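Local coordinates for fatty acid metabolism regulator protein (Bacillus subtilis, PDB 1VI0) that represses genes of fatty acid transport and beta-oxidation as a DNA-binding homodimer of the TetR family, its DNA binding being inhibited by long-chain acyl-CoA, at residues 75-88 with 131-145. Sequence-based numbering, arbitrary orientation. Where two conformers were deposited one is given.
Sequences IKEKATAKEKLALV and ILDGILTEGIQSGEI
The carboxylate of Glu144 sits against the N-terminal turn of helix 81-88, each oxygen taking one of two successive backbone N-H groups. OE1 takes Ala81 N through its syn lone pair at 2.7 Å, and OE2 takes Lys82 N at 2.9 Å, also from the syn side but 24° out of the carboxylate plane. In the modelled conformer this two-pronged grip would hold the rotation of the group, which the extended Glu144 chain delivers with CG anti to the backbone N. Ala81 CB lies against OE1, and Thr80 CB lies near both oxygens. Beside it, Thr80 and Glu83 close a capping box: Glu83 N gives to Thr80 OG1, and Thr80 N meets Glu83 OE1 on its anti side.

Helices 81-88 and 131-141, both in the YsiA-like C-terminal region, run nearly antiparallel (163°) and pack closely where Ala81 faces Gly139, with CA atoms 5.3 Å apart. Ile135 is a knob in the hole formed by Ala81, Lys84, Leu85 and Val88; its CG2 rests 3.8 Å from Ala81 CB while CD1 reaches Lys84 CB, Leu85 CD2 and Val88 CG2. The side chain of Val88 is about 9 Å from the bound dodecyl-CoA.

Lys84 lays its aliphatic chain along Ile135, then bends at chi4 (-65°) to give NZ to Ile75 O and Lys78 O, both at 3.0 Å; Glu138 OE1 is only a long salt-bridge partner of NZ, at 4.0 Å. A methionine in place of Lys84 would probably leave both carbonyls without this shared donor and let the 75-80 turn move more freely.

Backbone bonds from Glu144 to the second subunit set this contact beside the dimer interface. With the capping box, the Glu144 carboxylate occupies N-H groups at the helix start, where its negative charge probably interacts favourably with the helix dipole.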
loop_
_atom_site.group_PDB
_atom_site.type_symbol
_atom_site.label_atom_id
_atom_site.label_comp_id
_atom_site.label_asym_id
_atom_site.label_seq_id
_atom_site.Cartn_x
_atom_site.Cartn_y
_atom_site.Cartn_z
ATOM N N ILE A 75 -18.213 -17.057 3.929
ATOM C CA ILE A 75 -18.075 -17.347 2.509
ATOM C C ILE A 75 -18.443 -18.725 2.053
ATOM O O ILE A 75 -18.737 -18.905 0.843
ATOM C CB ILE A 75 -16.689 -16.984 1.949
ATOM C CG1 ILE A 75 -15.611 -17.863 2.570
ATOM C CG2 ILE A 75 -16.413 -15.506 2.173
ATOM C CD1 ILE A 75 -14.220 -17.520 2.003
ATOM N N LYS A 76 -18.584 -19.685 2.955
ATOM C CA LYS A 76 -19.018 -21.031 2.506
ATOM C C LYS A 76 -20.465 -20.967 2.038
ATOM O O LYS A 76 -20.930 -21.699 1.167
ATOM C CB LYS A 76 -18.817 -22.040 3.631
ATOM C CG LYS A 76 -19.707 -21.798 4.844
ATOM N N GLU A 77 -21.212 -19.972 2.535
ATOM C CA GLU A 77 -22.595 -19.796 2.102
ATOM C C GLU A 77 -22.676 -19.450 0.620
ATOM O O GLU A 77 -23.438 -20.050 -0.140
ATOM C CB GLU A 77 -23.279 -18.711 2.950
ATOM C CG GLU A 77 -23.205 -18.994 4.449
ATOM C CD GLU A 77 -24.238 -18.232 5.252
ATOM O OE1 GLU A 77 -23.971 -17.065 5.627
ATOM O OE2 GLU A 77 -25.323 -18.800 5.533
ATOM N N LYS A 78 -21.811 -18.560 0.180
ATOM C CA LYS A 78 -21.731 -18.050 -1.173
ATOM C C LYS A 78 -21.400 -19.081 -2.214
ATOM O O LYS A 78 -20.623 -20.011 -1.984
ATOM C CB LYS A 78 -20.669 -16.906 -1.192
ATOM C CG LYS A 78 -20.872 -15.928 -0.034
ATOM C CD LYS A 78 -22.310 -15.449 -0.001
ATOM C CE LYS A 78 -22.548 -14.369 1.031
ATOM N NZ LYS A 78 -24.019 -14.098 1.196
ATOM N N ALA A 79 -22.014 -18.975 -3.404
ATOM C CA ALA A 79 -21.714 -19.911 -4.447
ATOM C C ALA A 79 -20.514 -19.485 -5.298
ATOM O O ALA A 79 -19.475 -20.148 -5.316
ATOM C CB ALA A 79 -22.905 -20.112 -5.385
ATOM N N THR A 80 -20.619 -18.303 -5.913
ATOM C CA THR A 80 -19.668 -17.896 -6.914
ATOM C C THR A 80 -18.476 -17.127 -6.362
ATOM O O THR A 80 -18.503 -16.597 -5.257
ATOM C CB THR A 80 -20.374 -17.040 -8.021
ATOM O OG1 THR A 80 -20.687 -15.778 -7.407
ATOM C CG2 THR A 80 -21.691 -17.715 -8.426
ATOM N N ALA A 81 -17.438 -17.067 -7.167
ATOM C CA ALA A 81 -16.237 -16.305 -6.782
ATOM C C ALA A 81 -16.627 -14.838 -6.592
ATOM O O ALA A 81 -16.184 -14.220 -5.628
ATOM C CB ALA A 81 -15.185 -16.481 -7.851
ATOM N N LYS A 82 -17.499 -14.309 -7.483
ATOM C CA LYS A 82 -17.924 -12.901 -7.338
ATOM C C LYS A 82 -18.669 -12.693 -6.035
ATOM O O LYS A 82 -18.368 -11.731 -5.337
ATOM C CB LYS A 82 -18.745 -12.477 -8.554
ATOM C CG LYS A 82 -19.377 -11.075 -8.446
ATOM C CD LYS A 82 -20.135 -10.707 -9.744
ATOM C CE LYS A 82 -20.636 -9.259 -9.552
ATOM N NZ LYS A 82 -21.482 -8.861 -10.705
ATOM N N GLU A 83 -19.568 -13.600 -5.634
ATOM C CA GLU A 83 -20.264 -13.511 -4.350
ATOM C C GLU A 83 -19.336 -13.563 -3.164
ATOM O O GLU A 83 -19.408 -12.776 -2.182
ATOM C CB GLU A 83 -21.297 -14.678 -4.274
ATOM C CG GLU A 83 -22.501 -14.404 -5.137
ATOM C CD GLU A 83 -23.375 -15.638 -5.393
ATOM O OE1 GLU A 83 -22.930 -16.776 -5.239
ATOM O OE2 GLU A 83 -24.540 -15.400 -5.806
ATOM N N LYS A 84 -18.344 -14.473 -3.207
ATOM C CA LYS A 84 -17.341 -14.474 -2.121
ATOM C C LYS A 84 -16.549 -13.189 -2.047
ATOM O O LYS A 84 -16.324 -12.678 -0.949
ATOM C CB LYS A 84 -16.421 -15.685 -2.295
ATOM C CG LYS A 84 -17.196 -17.020 -2.210
ATOM C CD LYS A 84 -16.193 -18.147 -2.534
ATOM C CE LYS A 84 -16.884 -19.460 -2.850
ATOM N NZ LYS A 84 -17.617 -20.016 -1.698
ATOM N N LEU A 85 -16.099 -12.635 -3.175
ATOM C CA LEU A 85 -15.311 -11.383 -3.147
ATOM C C LEU A 85 -16.155 -10.232 -2.666
ATOM O O LEU A 85 -15.700 -9.391 -1.896
ATOM C CB LEU A 85 -14.817 -11.149 -4.588
ATOM C CG LEU A 85 -13.680 -12.099 -5.004
ATOM C CD1 LEU A 85 -13.222 -11.719 -6.415
ATOM C CD2 LEU A 85 -12.509 -11.892 -4.026
ATOM N N ALA A 86 -17.462 -10.278 -3.059
ATOM C CA ALA A 86 -18.344 -9.228 -2.523
ATOM C C ALA A 86 -18.368 -9.205 -1.007
ATOM O O ALA A 86 -18.298 -8.099 -0.388
ATOM C CB ALA A 86 -19.737 -9.403 -3.097
ATOM N N LEU A 87 -18.378 -10.337 -0.390
ATOM C CA LEU A 87 -18.374 -10.498 1.060
ATOM C C LEU A 87 -17.039 -10.037 1.637
ATOM O O LEU A 87 -17.036 -9.242 2.610
ATOM C CB LEU A 87 -18.727 -11.921 1.437
ATOM C CG LEU A 87 -19.323 -12.058 2.862
ATOM C CD1 LEU A 87 -20.311 -10.927 3.126
ATOM C CD2 LEU A 87 -20.046 -13.396 2.932
ATOM N N VAL A 88 -15.945 -10.490 1.030
ATOM C CA VAL A 88 -14.640 -10.041 1.483
ATOM C C VAL A 88 -14.545 -8.526 1.452
ATOM O O VAL A 88 -14.120 -7.970 2.473
ATOM C CB VAL A 88 -13.490 -10.611 0.581
ATOM C CG1 VAL A 88 -12.206 -9.992 1.021
ATOM C CG2 VAL A 88 -13.460 -12.139 0.814
ATOM N N ILE A 131 -7.041 -16.807 1.385
ATOM C CA ILE A 131 -8.505 -16.811 1.123
ATOM C C ILE A 131 -8.782 -16.309 -0.267
ATOM O O ILE A 131 -9.553 -16.980 -1.037
ATOM C CB ILE A 131 -9.248 -16.006 2.196
ATOM C CG1 ILE A 131 -9.238 -16.791 3.507
ATOM C CG2 ILE A 131 -10.687 -15.732 1.741
ATOM C CD1 ILE A 131 -9.769 -15.972 4.667
ATOM N N LEU A 132 -8.142 -15.232 -0.725
ATOM C CA LEU A 132 -8.254 -14.704 -2.067
ATOM C C LEU A 132 -7.811 -15.660 -3.133
ATOM O O LEU A 132 -8.531 -16.000 -4.094
ATOM C CB LEU A 132 -7.510 -13.358 -2.295
ATOM C CG LEU A 132 -7.915 -12.223 -1.345
ATOM C CD1 LEU A 132 -7.036 -10.978 -1.588
ATOM C CD2 LEU A 132 -9.372 -11.848 -1.540
ATOM N N ASP A 133 -6.709 -16.448 -2.800
ATOM C CA ASP A 133 -6.218 -17.404 -3.786
ATOM C C ASP A 133 -7.229 -18.563 -3.972
ATOM O O ASP A 133 -7.438 -18.955 -5.147
ATOM C CB ASP A 133 -4.914 -18.039 -3.272
ATOM C CG ASP A 133 -3.717 -17.130 -3.445
ATOM O OD1 ASP A 133 -3.867 -15.920 -3.747
ATOM O OD2 ASP A 133 -2.551 -17.601 -3.286
ATOM N N GLY A 134 -7.803 -19.034 -2.925
ATOM C CA GLY A 134 -8.809 -20.139 -2.943
ATOM C C GLY A 134 -10.056 -19.647 -3.692
ATOM O O GLY A 134 -10.708 -20.366 -4.442
ATOM N N ILE A 135 -10.524 -18.431 -3.418
ATOM C CA ILE A 135 -11.687 -17.928 -4.211
ATOM C C ILE A 135 -11.399 -17.985 -5.687
ATOM O O ILE A 135 -12.161 -18.445 -6.535
ATOM C CB ILE A 135 -12.044 -16.493 -3.758
ATOM C CG1 ILE A 135 -12.580 -16.458 -2.341
ATOM C CG2 ILE A 135 -12.992 -15.881 -4.787
ATOM C CD1 ILE A 135 -12.620 -15.043 -1.743
ATOM N N LEU A 136 -10.209 -17.554 -6.137
ATOM C CA LEU A 136 -9.786 -17.514 -7.515
ATOM C C LEU A 136 -9.686 -18.948 -8.103
ATOM O O LEU A 136 -10.131 -19.191 -9.191
ATOM C CB LEU A 136 -8.446 -16.788 -7.626
ATOM C CG LEU A 136 -8.531 -15.256 -7.377
ATOM C CD1 LEU A 136 -7.156 -14.610 -7.265
ATOM C CD2 LEU A 136 -9.380 -14.667 -8.499
ATOM N N THR A 137 -9.010 -19.835 -7.356
ATOM C CA THR A 137 -8.806 -21.211 -7.908
ATOM C C THR A 137 -10.111 -22.001 -7.969
ATOM O O THR A 137 -10.299 -22.776 -8.899
ATOM C CB THR A 137 -7.694 -21.979 -7.194
ATOM O OG1 THR A 137 -7.950 -22.094 -5.810
ATOM C CG2 THR A 137 -6.352 -21.286 -7.463
ATOM N N GLU A 138 -10.988 -21.728 -7.027
ATOM C CA GLU A 138 -12.334 -22.373 -7.106
ATOM C C GLU A 138 -13.015 -21.835 -8.362
ATOM O O GLU A 138 -13.660 -22.524 -9.124
ATOM C CB GLU A 138 -13.136 -21.929 -5.888
ATOM C CG GLU A 138 -12.820 -22.639 -4.609
ATOM C CD GLU A 138 -13.427 -21.999 -3.388
ATOM O OE1 GLU A 138 -14.275 -21.089 -3.560
ATOM O OE2 GLU A 138 -13.062 -22.377 -2.253
ATOM N N GLY A 139 -12.913 -20.495 -8.533
ATOM C CA GLY A 139 -13.502 -19.851 -9.707
ATOM C C GLY A 139 -12.935 -20.383 -11.008
ATOM O O GLY A 139 -13.608 -20.442 -12.035
ATOM N N ILE A 140 -11.608 -20.596 -11.035
ATOM C CA ILE A 140 -10.947 -21.156 -12.188
ATOM C C ILE A 140 -11.498 -22.553 -12.507
ATOM O O ILE A 140 -11.957 -22.776 -13.617
ATOM C CB ILE A 140 -9.422 -21.217 -11.952
ATOM C CG1 ILE A 140 -8.856 -19.805 -12.019
ATOM C CG2 ILE A 140 -8.788 -22.074 -13.090
ATOM C CD1 ILE A 140 -7.516 -19.582 -11.389
ATOM N N GLN A 141 -11.622 -23.433 -11.547
ATOM C CA GLN A 141 -12.171 -24.780 -11.751
ATOM C C GLN A 141 -13.624 -24.781 -12.225
ATOM O O GLN A 141 -14.008 -25.671 -13.005
ATOM C CB GLN A 141 -11.967 -25.588 -10.476
ATOM C CG GLN A 141 -10.480 -25.953 -10.269
ATOM C CD GLN A 141 -10.243 -26.653 -8.967
ATOM O OE1 GLN A 141 -10.337 -27.877 -8.824
ATOM N NE2 GLN A 141 -10.051 -25.837 -7.928
ATOM N N SER A 142 -14.423 -23.819 -11.776
ATOM C CA SER A 142 -15.807 -23.689 -12.174
ATOM C C SER A 142 -15.998 -22.918 -13.465
ATOM O O SER A 142 -17.186 -22.809 -13.862
ATOM C CB SER A 142 -16.651 -23.105 -11.037
ATOM O OG SER A 142 -16.371 -21.674 -11.073
ATOM N N GLY A 143 -14.982 -22.375 -14.092
ATOM C CA GLY A 143 -15.113 -21.661 -15.377
ATOM C C GLY A 143 -15.644 -20.255 -15.165
ATOM O O GLY A 143 -15.951 -19.538 -16.157
ATOM N N GLU A 144 -15.640 -19.740 -13.944
ATOM C CA GLU A 144 -16.116 -18.342 -13.714
ATOM C C GLU A 144 -15.003 -17.332 -13.895
ATOM O O GLU A 144 -15.280 -16.100 -14.037
ATOM C CB GLU A 144 -16.640 -18.181 -12.283
ATOM C CG GLU A 144 -17.120 -16.767 -11.960
ATOM C CD GLU A 144 -17.516 -16.594 -10.514
ATOM O OE1 GLU A 144 -17.403 -17.588 -9.769
ATOM O OE2 GLU A 144 -17.897 -15.478 -10.108
ATOM N N ILE A 145 -13.750 -17.725 -13.878
ATOM C CA ILE A 145 -12.618 -16.777 -13.909
ATOM C C ILE A 145 -11.957 -16.778 -15.268
ATOM O O ILE A 145 -11.832 -17.813 -15.910
ATOM C CB ILE A 145 -11.604 -17.148 -12.809
ATOM C CG1 ILE A 145 -12.202 -16.944 -11.430
ATOM C CG2 ILE A 145 -10.293 -16.381 -12.935
ATOM C CD1 ILE A 145 -12.777 -15.602 -11.132
#